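Local coordinates for protein GDP-6-deoxy-D-mannose reductase (Pseudomonas aeruginosa, PDB 6X3B) that binds NADPH and probably uses it to reduce GDP-4-dehydro-6-deoxy-D-mannose to GDP-D-rhamnose for the lipopolysaccharide O-antigen, at residues 109-113 against 114-118; 192-195 against 196-199; 200-204 against 205-209; 226-229 against 230-234. All blocks are in the same frame, centred on the assembly; numbering follows the deposited sequence.

Contact 1 (109-113 against 114-118); sequences QALKA and RGFSG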
ATOM      1  N   GLN A 109      17.057   1.626   4.375  1.00 20.06           N
ATOM      2  CA  GLN A 109      17.819   2.495   5.271  1.00 16.82           C
ATOM      3  C   GLN A 109      19.283   2.072   5.369  1.00 22.77           C
ATOM      4  O   GLN A 109      20.179   2.931   5.446  1.00 20.29           O
ATOM      5  CB  GLN A 109      17.172   2.510   6.653  1.00 17.67           C
ATOM      6  CG  GLN A 109      15.788   3.103   6.593  1.00 23.46           C
ATOM      7  CD  GLN A 109      15.219   3.346   7.946  1.00 33.14           C
ATOM      8  OE1 GLN A 109      15.162   2.426   8.786  1.00 35.99           O
ATOM      9  NE2 GLN A 109      14.758   4.573   8.178  1.00 32.24           N
ATOM     10  N   ALA A 110      19.544   0.761   5.429  1.00 20.23           N
ATOM     11  CA  ALA A 110      20.920   0.280   5.454  1.00 18.98           C
ATOM     12  C   ALA A 110      21.666   0.680   4.177  1.00 23.21           C
ATOM     13  O   ALA A 110      22.818   1.135   4.231  1.00 22.30           O
ATOM     14  CB  ALA A 110      20.946  -1.241   5.637  1.00 19.75           C
ATOM     15  N   LEU A 111      21.027   0.493   3.016  1.00 21.19           N
ATOM     16  CA  LEU A 111      21.619   0.931   1.752  1.00 20.91           C
ATOM     17  C   LEU A 111      21.894   2.431   1.775  1.00 21.21           C
ATOM     18  O   LEU A 111      22.973   2.890   1.363  1.00 21.21           O
ATOM     19  CB  LEU A 111      20.689   0.570   0.586  1.00 18.59           C
ATOM     20  CG  LEU A 111      20.671  -0.908   0.155  1.00 19.62           C
ATOM     21  CD1 LEU A 111      19.449  -1.251  -0.687  1.00 15.30           C
ATOM     22  CD2 LEU A 111      21.952  -1.281  -0.597  1.00 18.79           C
ATOM     23  N   LYS A 112      20.926   3.212   2.262  1.00 19.96           N
ATOM     24  CA  LYS A 112      21.097   4.657   2.339  1.00 21.97           C
ATOM     25  C   LYS A 112      22.298   5.019   3.202  1.00 24.46           C
ATOM     26  O   LYS A 112      23.152   5.827   2.801  1.00 23.25           O
ATOM     27  CB  LYS A 112      19.818   5.307   2.888  1.00 15.32           C
ATOM     28  CG  LYS A 112      19.917   6.855   2.926  1.00 24.30           C
ATOM     29  CD  LYS A 112      18.606   7.522   3.394  1.00 22.68           C
ATOM     30  CE  LYS A 112      18.813   9.033   3.581  1.00 26.75           C
ATOM     31  NZ  LYS A 112      17.582   9.707   4.098  1.00 26.53           N
ATOM     32  N   ALA A 113      22.395   4.410   4.393  1.00 19.58           N
ATOM     33  CA  ALA A 113      23.491   4.744   5.298  1.00 21.44           C
ATOM     34  C   ALA A 113      24.844   4.398   4.689  1.00 24.54           C
ATOM     35  O   ALA A 113      25.839   5.077   4.968  1.00 21.69           O
ATOM     36  CB  ALA A 113      23.320   4.019   6.634  1.00 24.79           C
ATOM     37  N   ARG A 114      24.898   3.343   3.875  1.00 22.18           N
ATOM     38  CA  ARG A 114      26.144   2.926   3.243  1.00 26.68           C
ATOM     39  C   ARG A 114      26.551   3.841   2.084  1.00 26.29           C
ATOM     40  O   ARG A 114      27.726   3.857   1.693  1.00 25.11           O
ATOM     41  CB  ARG A 114      26.002   1.481   2.767  1.00 20.38           C
ATOM     42  CG  ARG A 114      27.115   0.973   1.836  1.00 21.63           C
ATOM     43  CD  ARG A 114      28.449   0.770   2.549  1.00 26.90           C
ATOM     44  NE  ARG A 114      29.440   0.211   1.629  1.00 25.78           N
ATOM     45  CZ  ARG A 114      30.098   0.941   0.727  1.00 27.33           C
ATOM     46  NH1 ARG A 114      29.876   2.249   0.637  1.00 23.28           N
ATOM     47  NH2 ARG A 114      30.967   0.367  -0.092  1.00 22.10           N
ATOM     48  N   GLY A 115      25.624   4.621   1.547  1.00 20.97           N
ATOM     49  CA  GLY A 115      25.902   5.519   0.439  1.00 17.67           C
ATOM     50  C   GLY A 115      25.281   5.102  -0.871  1.00 23.62           C
ATOM     51  O   GLY A 115      25.556   5.732  -1.903  1.00 22.02           O
ATOM     52  N   PHE A 116      24.455   4.060  -0.863  1.00 20.69           N
ATOM     53  CA  PHE A 116      23.757   3.638  -2.067  1.00 23.56           C
ATOM     54  C   PHE A 116      22.929   4.788  -2.626  1.00 22.34           C
ATOM     55  O   PHE A 116      22.339   5.571  -1.879  1.00 23.36           O
ATOM     56  CB  PHE A 116      22.848   2.440  -1.752  1.00 20.56           C
ATOM     57  CG  PHE A 116      22.110   1.892  -2.946  1.00 25.75           C
ATOM     58  CD1 PHE A 116      22.768   1.105  -3.881  1.00 23.73           C
ATOM     59  CD2 PHE A 116      20.743   2.136  -3.118  1.00 20.20           C
ATOM     60  CE1 PHE A 116      22.089   0.575  -4.982  1.00 23.86           C
ATOM     61  CE2 PHE A 116      20.057   1.604  -4.218  1.00 22.48           C
ATOM     62  CZ  PHE A 116      20.720   0.828  -5.146  1.00 24.60           C
ATOM     63  N   SER A 117      22.908   4.898  -3.955  1.00 21.89           N
ATOM     64  CA  SER A 117      21.985   5.808  -4.624  1.00 26.11           C
ATOM     65  C   SER A 117      21.683   5.321  -6.032  1.00 21.92           C
ATOM     66  O   SER A 117      21.320   6.123  -6.899  1.00 23.18           O
ATOM     67  CB  SER A 117      22.531   7.250  -4.653  1.00 29.21           C
ATOM     68  OG  SER A 117      23.735   7.315  -5.399  1.00 28.67           O
ATOM     69  N   GLY A 118      21.802   4.011  -6.268  1.00 23.30           N
ATOM     70  CA  GLY A 118      21.593   3.408  -7.577  1.00 22.18           C
ATOM     71  C   GLY A 118      20.182   2.897  -7.828  1.00 25.20           C
ATOM     72  O   GLY A 118      19.188   3.485  -7.393  1.00 20.98           O
TER
HETATM   73  O   HOH W   1      22.652   6.995   0.057  1.00 22.22           O

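Contact 2 (192-195 against 196-199); sequences IASA and ARQI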
ATOM      1  N   ILE A 192       0.743 -26.959 -10.220  1.00 37.02           N
ATOM      2  CA  ILE A 192       1.581 -27.475 -11.300  1.00 30.57           C
ATOM      3  C   ILE A 192       2.841 -28.109 -10.739  1.00 26.21           C
ATOM      4  O   ILE A 192       3.282 -29.164 -11.209  1.00 28.68           O
ATOM      5  CB  ILE A 192       1.917 -26.373 -12.317  1.00 34.07           C
ATOM      6  CG1 ILE A 192       0.646 -25.922 -13.039  1.00 30.92           C
ATOM      7  CG2 ILE A 192       2.962 -26.894 -13.314  1.00 28.23           C
ATOM      8  CD1 ILE A 192      -0.185 -27.074 -13.609  1.00 28.69           C
ATOM      9  N   ALA A 193       3.444 -27.483  -9.731  1.00 30.55           N
ATOM     10  CA  ALA A 193       4.617 -28.081  -9.106  1.00 31.24           C
ATOM     11  C   ALA A 193       4.256 -29.403  -8.438  1.00 33.37           C
ATOM     12  O   ALA A 193       4.987 -30.389  -8.557  1.00 27.15           O
ATOM     13  CB  ALA A 193       5.235 -27.105  -8.103  1.00 29.69           C
ATOM     14  N   SER A 194       3.119 -29.450  -7.748  1.00 29.15           N
ATOM     15  CA  SER A 194       2.715 -30.692  -7.097  1.00 32.51           C
ATOM     16  C   SER A 194       2.401 -31.778  -8.121  1.00 31.03           C
ATOM     17  O   SER A 194       2.751 -32.948  -7.921  1.00 29.30           O
ATOM     18  CB  SER A 194       1.503 -30.435  -6.202  1.00 35.06           C
ATOM     19  OG  SER A 194       0.946 -31.652  -5.744  1.00 36.71           O
ATOM     20  N   ALA A 195       1.722 -31.409  -9.212  1.00 30.44           N
ATOM     21  CA  ALA A 195       1.397 -32.372 -10.260  1.00 27.95           C
ATOM     22  C   ALA A 195       2.661 -32.970 -10.862  1.00 29.08           C
ATOM     23  O   ALA A 195       2.732 -34.183 -11.093  1.00 28.30           O
ATOM     24  CB  ALA A 195       0.543 -31.706 -11.352  1.00 25.12           C
ATOM     25  N   ALA A 196       3.671 -32.131 -11.123  1.00 25.09           N
ATOM     26  CA  ALA A 196       4.927 -32.639 -11.668  1.00 30.37           C
ATOM     27  C   ALA A 196       5.602 -33.590 -10.689  1.00 33.37           C
ATOM     28  O   ALA A 196       6.073 -34.667 -11.080  1.00 26.50           O
ATOM     29  CB  ALA A 196       5.864 -31.486 -12.019  1.00 27.32           C
ATOM     30  N   ARG A 197       5.679 -33.202  -9.413  1.00 31.75           N
ATOM     31  CA  ARG A 197       6.298 -34.080  -8.426  1.00 34.40           C
ATOM     32  C   ARG A 197       5.607 -35.439  -8.410  1.00 32.64           C
ATOM     33  O   ARG A 197       6.264 -36.482  -8.489  1.00 30.97           O
ATOM     34  CB  ARG A 197       6.265 -33.435  -7.037  1.00 35.93           C
ATOM     35  CG  ARG A 197       6.973 -34.259  -5.960  1.00 36.66           C
ATOM     36  CD  ARG A 197       6.714 -33.698  -4.566  1.00 38.73           C
ATOM     37  NE  ARG A 197       5.285 -33.551  -4.329  1.00 42.20           N
ATOM     38  CZ  ARG A 197       4.499 -34.525  -3.877  1.00 49.12           C
ATOM     39  NH1 ARG A 197       5.015 -35.717  -3.597  1.00 45.81           N
ATOM     40  NH2 ARG A 197       3.199 -34.306  -3.703  1.00 41.09           N
ATOM     41  N   GLN A 198       4.271 -35.442  -8.370  1.00 30.78           N
ATOM     42  CA  GLN A 198       3.534 -36.696  -8.293  1.00 31.72           C
ATOM     43  C   GLN A 198       3.703 -37.535  -9.554  1.00 33.35           C
ATOM     44  O   GLN A 198       3.767 -38.765  -9.484  1.00 33.88           O
ATOM     45  CB  GLN A 198       2.063 -36.407  -8.030  1.00 31.11           C
ATOM     46  CG  GLN A 198       1.813 -35.953  -6.604  1.00 38.56           C
ATOM     47  CD  GLN A 198       0.340 -35.806  -6.302  1.00 37.85           C
ATOM     48  OE1 GLN A 198      -0.366 -36.796  -6.111  1.00 41.64           O
ATOM     49  NE2 GLN A 198      -0.139 -34.564  -6.285  1.00 39.80           N
ATOM     50  N   ILE A 199       3.742 -36.896 -10.719  1.00 30.53           N
ATOM     51  CA  ILE A 199       3.878 -37.648 -11.959  1.00 29.28           C
ATOM     52  C   ILE A 199       5.264 -38.278 -12.054  1.00 30.31           C
ATOM     53  O   ILE A 199       5.409 -39.416 -12.516  1.00 35.49           O
ATOM     54  CB  ILE A 199       3.569 -36.734 -13.154  1.00 26.01           C
ATOM     55  CG1 ILE A 199       2.069 -36.452 -13.210  1.00 28.92           C
ATOM     56  CG2 ILE A 199       4.065 -37.355 -14.438  1.00 28.42           C
ATOM     57  CD1 ILE A 199       1.680 -35.412 -14.202  1.00 26.18           C
TER

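Contact 3 (200-204 against 205-209); sequences ARMKQ and GLQAN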
ATOM      1  N   ALA A 200       6.303 -37.564 -11.607  1.00 29.84           N
ATOM      2  CA  ALA A 200       7.628 -38.172 -11.557  1.00 32.20           C
ATOM      3  C   ALA A 200       7.647 -39.382 -10.630  1.00 37.61           C
ATOM      4  O   ALA A 200       8.371 -40.353 -10.887  1.00 34.95           O
ATOM      5  CB  ALA A 200       8.673 -37.151 -11.110  1.00 34.80           C
ATOM      6  N   ARG A 201       6.864 -39.344  -9.549  1.00 37.63           N
ATOM      7  CA  ARG A 201       6.757 -40.511  -8.676  1.00 32.92           C
ATOM      8  C   ARG A 201       6.044 -41.659  -9.380  1.00 37.03           C
ATOM      9  O   ARG A 201       6.421 -42.827  -9.212  1.00 40.89           O
ATOM     10  CB  ARG A 201       6.046 -40.134  -7.374  1.00 30.98           C
ATOM     11  CG  ARG A 201       6.891 -39.227  -6.481  1.00 35.52           C
ATOM     12  CD  ARG A 201       6.121 -38.652  -5.298  1.00 39.09           C
ATOM     13  NE  ARG A 201       5.427 -39.685  -4.543  1.00 46.80           N
ATOM     14  CZ  ARG A 201       5.999 -40.419  -3.594  1.00 47.50           C
ATOM     15  NH1 ARG A 201       7.281 -40.231  -3.285  1.00 48.24           N
ATOM     16  NH2 ARG A 201       5.289 -41.338  -2.958  1.00 54.43           N
ATOM     17  N   MET A 202       5.030 -41.351 -10.189  1.00 27.91           N
ATOM     18  CA  MET A 202       4.378 -42.395 -10.973  1.00 32.35           C
ATOM     19  C   MET A 202       5.350 -43.049 -11.955  1.00 39.49           C
ATOM     20  O   MET A 202       5.334 -44.274 -12.128  1.00 36.48           O
ATOM     21  CB  MET A 202       3.184 -41.823 -11.725  1.00 38.02           C
ATOM     22  CG  MET A 202       2.151 -41.155 -10.866  1.00 34.42           C
ATOM     23  SD  MET A 202       0.942 -40.381 -11.953  1.00 33.37           S
ATOM     24  CE  MET A 202      -0.015 -39.468 -10.735  1.00 38.64           C
ATOM     25  N   LYS A 203       6.190 -42.249 -12.622  1.00 33.48           N
ATOM     26  CA  LYS A 203       7.165 -42.808 -13.556  1.00 31.92           C
ATOM     27  C   LYS A 203       8.023 -43.873 -12.883  1.00 37.03           C
ATOM     28  O   LYS A 203       8.408 -44.866 -13.510  1.00 40.32           O
ATOM     29  CB  LYS A 203       8.074 -41.709 -14.105  1.00 29.63           C
ATOM     30  CG  LYS A 203       7.443 -40.774 -15.136  1.00 34.89           C
ATOM     31  CD  LYS A 203       8.477 -39.753 -15.619  1.00 35.15           C
ATOM     32  CE  LYS A 203       9.591 -40.418 -16.420  1.00 31.44           C
ATOM     33  NZ  LYS A 203       9.066 -40.946 -17.712  1.00 32.27           N
ATOM     34  N   GLN A 204       8.365 -43.662 -11.615  1.00 36.10           N
ATOM     35  CA  GLN A 204       9.243 -44.563 -10.891  1.00 41.84           C
ATOM     36  C   GLN A 204       8.481 -45.566 -10.044  1.00 39.37           C
ATOM     37  O   GLN A 204       9.083 -46.216  -9.182  1.00 49.45           O
ATOM     38  CB  GLN A 204      10.198 -43.760 -10.021  1.00 42.23           C
ATOM     39  CG  GLN A 204      10.838 -42.620 -10.764  1.00 44.46           C
ATOM     40  CD  GLN A 204      12.279 -42.444 -10.379  1.00 59.99           C
ATOM     41  OE1 GLN A 204      12.953 -43.407  -9.998  1.00 62.30           O
ATOM     42  NE2 GLN A 204      12.770 -41.214 -10.477  1.00 59.45           N
ATOM     43  N   GLY A 205       7.179 -45.700 -10.264  1.00 33.90           N
ATOM     44  CA  GLY A 205       6.378 -46.652  -9.515  1.00 40.48           C
ATOM     45  C   GLY A 205       6.263 -46.374  -8.034  1.00 51.80           C
ATOM     46  O   GLY A 205       6.025 -47.304  -7.259  1.00 49.97           O
ATOM     47  N   LEU A 206       6.424 -45.117  -7.614  1.00 49.11           N
ATOM     48  CA  LEU A 206       6.340 -44.758  -6.203  1.00 45.43           C
ATOM     49  C   LEU A 206       4.942 -44.338  -5.771  1.00 42.52           C
ATOM     50  O   LEU A 206       4.718 -44.156  -4.571  1.00 49.92           O
ATOM     51  CB  LEU A 206       7.331 -43.635  -5.879  1.00 44.86           C
ATOM     52  CG  LEU A 206       8.798 -44.045  -5.993  1.00 51.54           C
ATOM     53  CD1 LEU A 206       9.715 -42.871  -5.730  1.00 48.23           C
ATOM     54  CD2 LEU A 206       9.086 -45.173  -5.027  1.00 48.94           C
ATOM     55  N   GLN A 207       4.004 -44.177  -6.704  1.00 43.33           N
ATOM     56  CA  GLN A 207       2.623 -43.882  -6.347  1.00 42.50           C
ATOM     57  C   GLN A 207       1.743 -44.200  -7.542  1.00 37.05           C
ATOM     58  O   GLN A 207       2.206 -44.234  -8.682  1.00 38.10           O
ATOM     59  CB  GLN A 207       2.443 -42.425  -5.896  1.00 44.29           C
ATOM     60  CG  GLN A 207       2.004 -41.453  -6.983  1.00 43.71           C
ATOM     61  CD  GLN A 207       1.826 -40.045  -6.444  1.00 42.78           C
ATOM     62  OE1 GLN A 207       2.737 -39.490  -5.824  1.00 44.13           O
ATOM     63  NE2 GLN A 207       0.647 -39.465  -6.666  1.00 40.88           N
ATOM     64  N   ALA A 208       0.468 -44.452  -7.261  1.00 36.93           N
ATOM     65  CA  ALA A 208      -0.465 -44.869  -8.296  1.00 33.91           C
ATOM     66  C   ALA A 208      -0.715 -43.737  -9.289  1.00 40.39           C
ATOM     67  O   ALA A 208      -0.548 -42.554  -8.979  1.00 43.97           O
ATOM     68  CB  ALA A 208      -1.790 -45.311  -7.675  1.00 36.13           C
ATOM     69  N   ASN A 209      -1.110 -44.121 -10.504  1.00 35.15           N
ATOM     70  CA  ASN A 209      -1.383 -43.150 -11.596  1.00 39.74           C
ATOM     71  C   ASN A 209      -2.695 -42.414 -11.311  1.00 34.94           C
ATOM     72  O   ASN A 209      -3.593 -42.463 -12.160  1.00 39.60           O
ATOM     73  CB  ASN A 209      -1.399 -43.829 -12.968  1.00 34.87           C
ATOM     74  CG  ASN A 209      -0.026 -44.295 -13.401  1.00 44.65           C
ATOM     75  OD1 ASN A 209       0.799 -44.662 -12.570  1.00 42.62           O
ATOM     76  ND2 ASN A 209       0.230 -44.274 -14.696  1.00 42.72           N
TER

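Contact 4 (226-229 against 230-234); sequences QDVL and SAYLR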
ATOM      1  N   GLN A 226      13.128 -18.577 -15.816  1.00 23.06           N
ATOM      2  CA  GLN A 226      14.210 -17.938 -16.563  1.00 23.75           C
ATOM      3  C   GLN A 226      13.718 -16.729 -17.358  1.00 21.03           C
ATOM      4  O   GLN A 226      14.461 -15.750 -17.523  1.00 21.31           O
ATOM      5  CB  GLN A 226      14.877 -18.942 -17.502  1.00 24.02           C
ATOM      6  CG  GLN A 226      16.002 -18.299 -18.316  1.00 37.12           C
ATOM      7  CD  GLN A 226      16.720 -19.279 -19.216  1.00 51.67           C
ATOM      8  OE1 GLN A 226      17.241 -20.295 -18.750  1.00 41.63           O
ATOM      9  NE2 GLN A 226      16.758 -18.978 -20.515  1.00 45.93           N
ATOM     10  N   ASP A 227      12.486 -16.777 -17.868  1.00 20.44           N
ATOM     11  CA  ASP A 227      11.948 -15.596 -18.542  1.00 22.10           C
ATOM     12  C   ASP A 227      11.648 -14.494 -17.536  1.00 24.70           C
ATOM     13  O   ASP A 227      11.828 -13.306 -17.840  1.00 21.15           O
ATOM     14  CB  ASP A 227      10.697 -15.957 -19.342  1.00 25.24           C
ATOM     15  CG  ASP A 227      11.031 -16.629 -20.664  1.00 27.35           C
ATOM     16  OD1 ASP A 227      12.104 -16.325 -21.231  1.00 26.98           O
ATOM     17  OD2 ASP A 227      10.233 -17.462 -21.131  1.00 30.13           O
ATOM     18  N   VAL A 228      11.213 -14.874 -16.326  1.00 22.17           N
ATOM     19  CA  VAL A 228      11.012 -13.895 -15.263  1.00 23.40           C
ATOM     20  C   VAL A 228      12.329 -13.218 -14.914  1.00 27.81           C
ATOM     21  O   VAL A 228      12.400 -11.991 -14.793  1.00 19.17           O
ATOM     22  CB  VAL A 228      10.380 -14.561 -14.030  1.00 25.33           C
ATOM     23  CG1 VAL A 228      10.269 -13.555 -12.896  1.00 20.57           C
ATOM     24  CG2 VAL A 228       9.020 -15.140 -14.375  1.00 21.48           C
ATOM     25  N   LEU A 229      13.391 -14.015 -14.725  1.00 17.43           N
ATOM     26  CA  LEU A 229      14.703 -13.443 -14.438  1.00 23.70           C
ATOM     27  C   LEU A 229      15.156 -12.494 -15.533  1.00 20.30           C
ATOM     28  O   LEU A 229      15.767 -11.454 -15.256  1.00 17.35           O
ATOM     29  CB  LEU A 229      15.738 -14.551 -14.289  1.00 28.20           C
ATOM     30  CG  LEU A 229      15.491 -15.408 -13.072  1.00 25.96           C
ATOM     31  CD1 LEU A 229      16.543 -16.495 -13.046  1.00 26.31           C
ATOM     32  CD2 LEU A 229      15.559 -14.499 -11.861  1.00 26.74           C
ATOM     33  N   SER A 230      14.954 -12.880 -16.783  1.00 21.52           N
ATOM     34  CA  SER A 230      15.461 -12.054 -17.869  1.00 23.49           C
ATOM     35  C   SER A 230      14.722 -10.725 -17.911  1.00 24.18           C
ATOM     36  O   SER A 230      15.311  -9.682 -18.221  1.00 21.35           O
ATOM     37  CB  SER A 230      15.330 -12.810 -19.189  1.00 25.22           C
ATOM     38  OG  SER A 230      15.460 -11.932 -20.291  1.00 41.83           O
ATOM     39  N   ALA A 231      13.439 -10.745 -17.555  1.00 18.98           N
ATOM     40  CA  ALA A 231      12.682  -9.506 -17.440  1.00 16.44           C
ATOM     41  C   ALA A 231      13.257  -8.605 -16.362  1.00 16.75           C
ATOM     42  O   ALA A 231      13.327  -7.393 -16.553  1.00 17.81           O
ATOM     43  CB  ALA A 231      11.206  -9.821 -17.159  1.00 16.64           C
ATOM     44  N   TYR A 232      13.667  -9.170 -15.203  1.00 17.70           N
ATOM     45  CA  TYR A 232      14.209  -8.323 -14.132  1.00 17.34           C
ATOM     46  C   TYR A 232      15.511  -7.661 -14.558  1.00 16.84           C
ATOM     47  O   TYR A 232      15.750  -6.478 -14.267  1.00 18.21           O
ATOM     48  CB  TYR A 232      14.462  -9.129 -12.844  1.00 16.18           C
ATOM     49  CG  TYR A 232      13.233  -9.728 -12.193  1.00 16.81           C
ATOM     50  CD1 TYR A 232      11.946  -9.362 -12.593  1.00 18.65           C
ATOM     51  CD2 TYR A 232      13.372 -10.677 -11.185  1.00 17.14           C
ATOM     52  CE1 TYR A 232      10.816  -9.944 -12.003  1.00 17.50           C
ATOM     53  CE2 TYR A 232      12.268 -11.261 -10.575  1.00 18.14           C
ATOM     54  CZ  TYR A 232      10.988 -10.894 -10.982  1.00 16.87           C
ATOM     55  OH  TYR A 232       9.871 -11.458 -10.394  1.00 15.63           O
ATOM     56  N   LEU A 233      16.384  -8.417 -15.224  1.00 19.43           N
ATOM     57  CA  LEU A 233      17.661  -7.842 -15.660  1.00 15.28           C
ATOM     58  C   LEU A 233      17.456  -6.780 -16.739  1.00 20.15           C
ATOM     59  O   LEU A 233      18.185  -5.775 -16.781  1.00 21.03           O
ATOM     60  CB  LEU A 233      18.582  -8.955 -16.160  1.00 22.24           C
ATOM     61  CG  LEU A 233      19.022  -9.966 -15.083  1.00 24.05           C
ATOM     62  CD1 LEU A 233      19.894 -11.058 -15.710  1.00 25.27           C
ATOM     63  CD2 LEU A 233      19.765  -9.275 -13.923  1.00 22.43           C
ATOM     64  N   ARG A 234      16.493  -6.993 -17.639  1.00 20.68           N
ATOM     65  CA  ARG A 234      16.217  -5.970 -18.658  1.00 23.69           C
ATOM     66  C   ARG A 234      15.570  -4.731 -18.048  1.00 21.13           C
ATOM     67  O   ARG A 234      15.783  -3.607 -18.532  1.00 20.78           O
ATOM     68  CB  ARG A 234      15.335  -6.549 -19.756  1.00 23.76           C
ATOM     69  CG  ARG A 234      16.013  -7.687 -20.513  1.00 33.15           C
ATOM     70  CD  ARG A 234      15.346  -7.946 -21.834  1.00 38.09           C
ATOM     71  NE  ARG A 234      15.774  -6.966 -22.811  1.00 35.15           N
ATOM     72  CZ  ARG A 234      16.847  -7.102 -23.580  1.00 44.32           C
ATOM     73  NH1 ARG A 234      17.597  -8.190 -23.481  1.00 48.37           N
ATOM     74  NH2 ARG A 234      17.173  -6.141 -24.437  1.00 39.40           N
TER

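Contact 1 (109-113 against 114-118)
L111 and F116 press together where helix 93-114 ends in a Schellman motif, and this apolar pair is the tight part of the contact. The two side chains lie side by side and point the same way, with L111 CB 3.7 Å from F116 CB. A second touch comes from the leucine branch L111 CD2, which reaches the root of the ring obliquely, 4.0 Å from F116 CG. Large apolar residues suit both places, because V77 of strand 76-79 packs on each of them and W171 meets the F116 ring edge-to-face. The backbone holds the pair in step: F116 N donates to L111 O over 2.9 Å, and inside that larger ring G115 N donates to K112 O over 3.0 Å. G115 is the residue that lets the chain turn out of the helix. Its phi of 109° is a backbone state that a residue without a side chain adopts easily.

The other side is looser and more polar. K112, fully extended, ends in a salt bridge with E169, and a water donates to K112 O. R114 touches the last helical turn through its CB, then bends at chi2 (71°) and leads its guanidinium off to the carbonyl oxygens of W70 and P71, a use of the long arginine that ties the helix end to a neighbouring loop. Beyond the turn the chain folds back over the phenylalanine, and G118 N comes to rest 3.4 Å above the plane of the F116 ring, over its centre.

Contact 2 (192-195 against 196-199)
A195 O receives I199 N over 2.9 Å, the shortest polar bond between 192-195 and 196-199, and the isoleucine side chain lies alongside the same oxygen. I199 CG1 lies 3.2 Å from A195 O, brought there because CG1 stands beside the backbone N (chi1 -72°). These are the first two turns of helix 191-203, and equivalent i to i+4 bonds carry A196 N to I192 O, R197 N to A193 O and Q198 N to S194 O.

One turn of the helix adds a side-chain bond to these. Q198 NE2 donates to S194 OG over 3.2 Å, moderately bent at 143°, with the hydroxyl oxygen slightly tilted from the amide plane. S194 swings OG anti to its own N (chi1 170°), toward the following turn, where the glutamine chain runs extended beside it. Serine is short enough to keep this bond close to the helix surface, while glutamine has the length to come back one turn. R197 also comes near the hydroxyl, with R197 NH2 4.0 Å from S194 OG, but its NE is engaged in a salt bridge with D188.

I192, A195, A196 and I199 are apolar and buried against the protein. I192 and A196 pack on I313 of helix 306-320, and A195 and I199 on L262 of helix 255-266; the small alanines allow close helix approach. Because Q198 OE1 accepts from Q207 NE2 while its NE2 donates to the serine, the two ends of the amide have distinct partners, which fixes which way round it sits.

Contact 3 (200-204 against 205-209)
R201 and Q207 make the side-chain hydrogen bond of this turn: R201 NE donates to Q207 OE1 over 3.0 Å. The acceptor lies in the guanidinium plane and the donor in the plane of the amide carbonyl, although the two groups are turned 65° against each other as their chains cross at about a right angle. The bend of the arginine at chi3 (51°) directs NE to this oxygen, and the NE2 of Q207 is taken up by Q198. L206 CB lies over one face of the guanidinium, 4.1 Å above its plane.

The backbone bonds form a Schellman motif that ends helix 191-203. L206 N reaches R201 O over 2.8 Å and G205 N reaches M202 O over 3.0 Å, with glycine suited to the positive phi of the turn.

Apolar contacts belong to M202, whose flexible, extended chain lies along the departing loop 207-209. M202 CG meets Q207 CG at 3.9 Å, and M202 SD rests 3.6 Å from N209 CA. N209 ND2 bonds E269 O, whereas the backbone Q207 N is buried without a partner.

Contact 4 (226-229 against 230-234)
Helix 225-238, which follows strand 219-224 of the Rossmann-type domain, carries this contact on its buried side. V228 and Y232, one turn apart, lie side by side and point the same way. The valine branch CG1, set anti to the backbone N (chi1 176°), does the touching: V228 CG1 sits 3.4 Å from Y232 CZ and 3.3 Å from Y232 OH, a close fit. The ring also has V228 O over one face, 3.4 Å above its plane and offset toward the rim, while the same oxygen accepts Y232 N over 3.1 Å. L229 only grazes the ring, with L229 CD2 4.5 Å from Y232 CD2, and packs instead on V34 and L38 of helix 33-44.

The tyrosine is wide enough to span from the helix to strands 119-123 and 172-182, where it touches I123, P178 and H181, and its side chain lies about 5 Å from the bound NADPH. At the start of the helix D227 turns away, its two carboxylate oxygens taking E303 N and I304 N. The aliphatic valine and the tyrosine ring thus give the helix an apolar seam against the sheet, while the D227 carboxylate ties the start of the helix to the loop at E303 and I304.

Along the chain the order is contact 1, 2, 3 and then 4. Contacts 2 and 3 share helix 191-203, the first along its opening turns and the second at its C-terminal end, with centres 11 Å apart and joined by Q198 to Q207. Contact 1, which closes helix 93-114 just before strand 119-123, lies across the chain's centre from both, about 42 Å from contact 2 and 51 Å from contact 3, centre to centre. Contact 4, on helix 225-238, has its centre about 24 Å from those of contacts 1 and 2 and is nearest the bound NADPH. Contacts 1 and 4 belong to helices beside the cofactor-binding sheet, while helix 191-203 packs on helices 255-266 and 306-320.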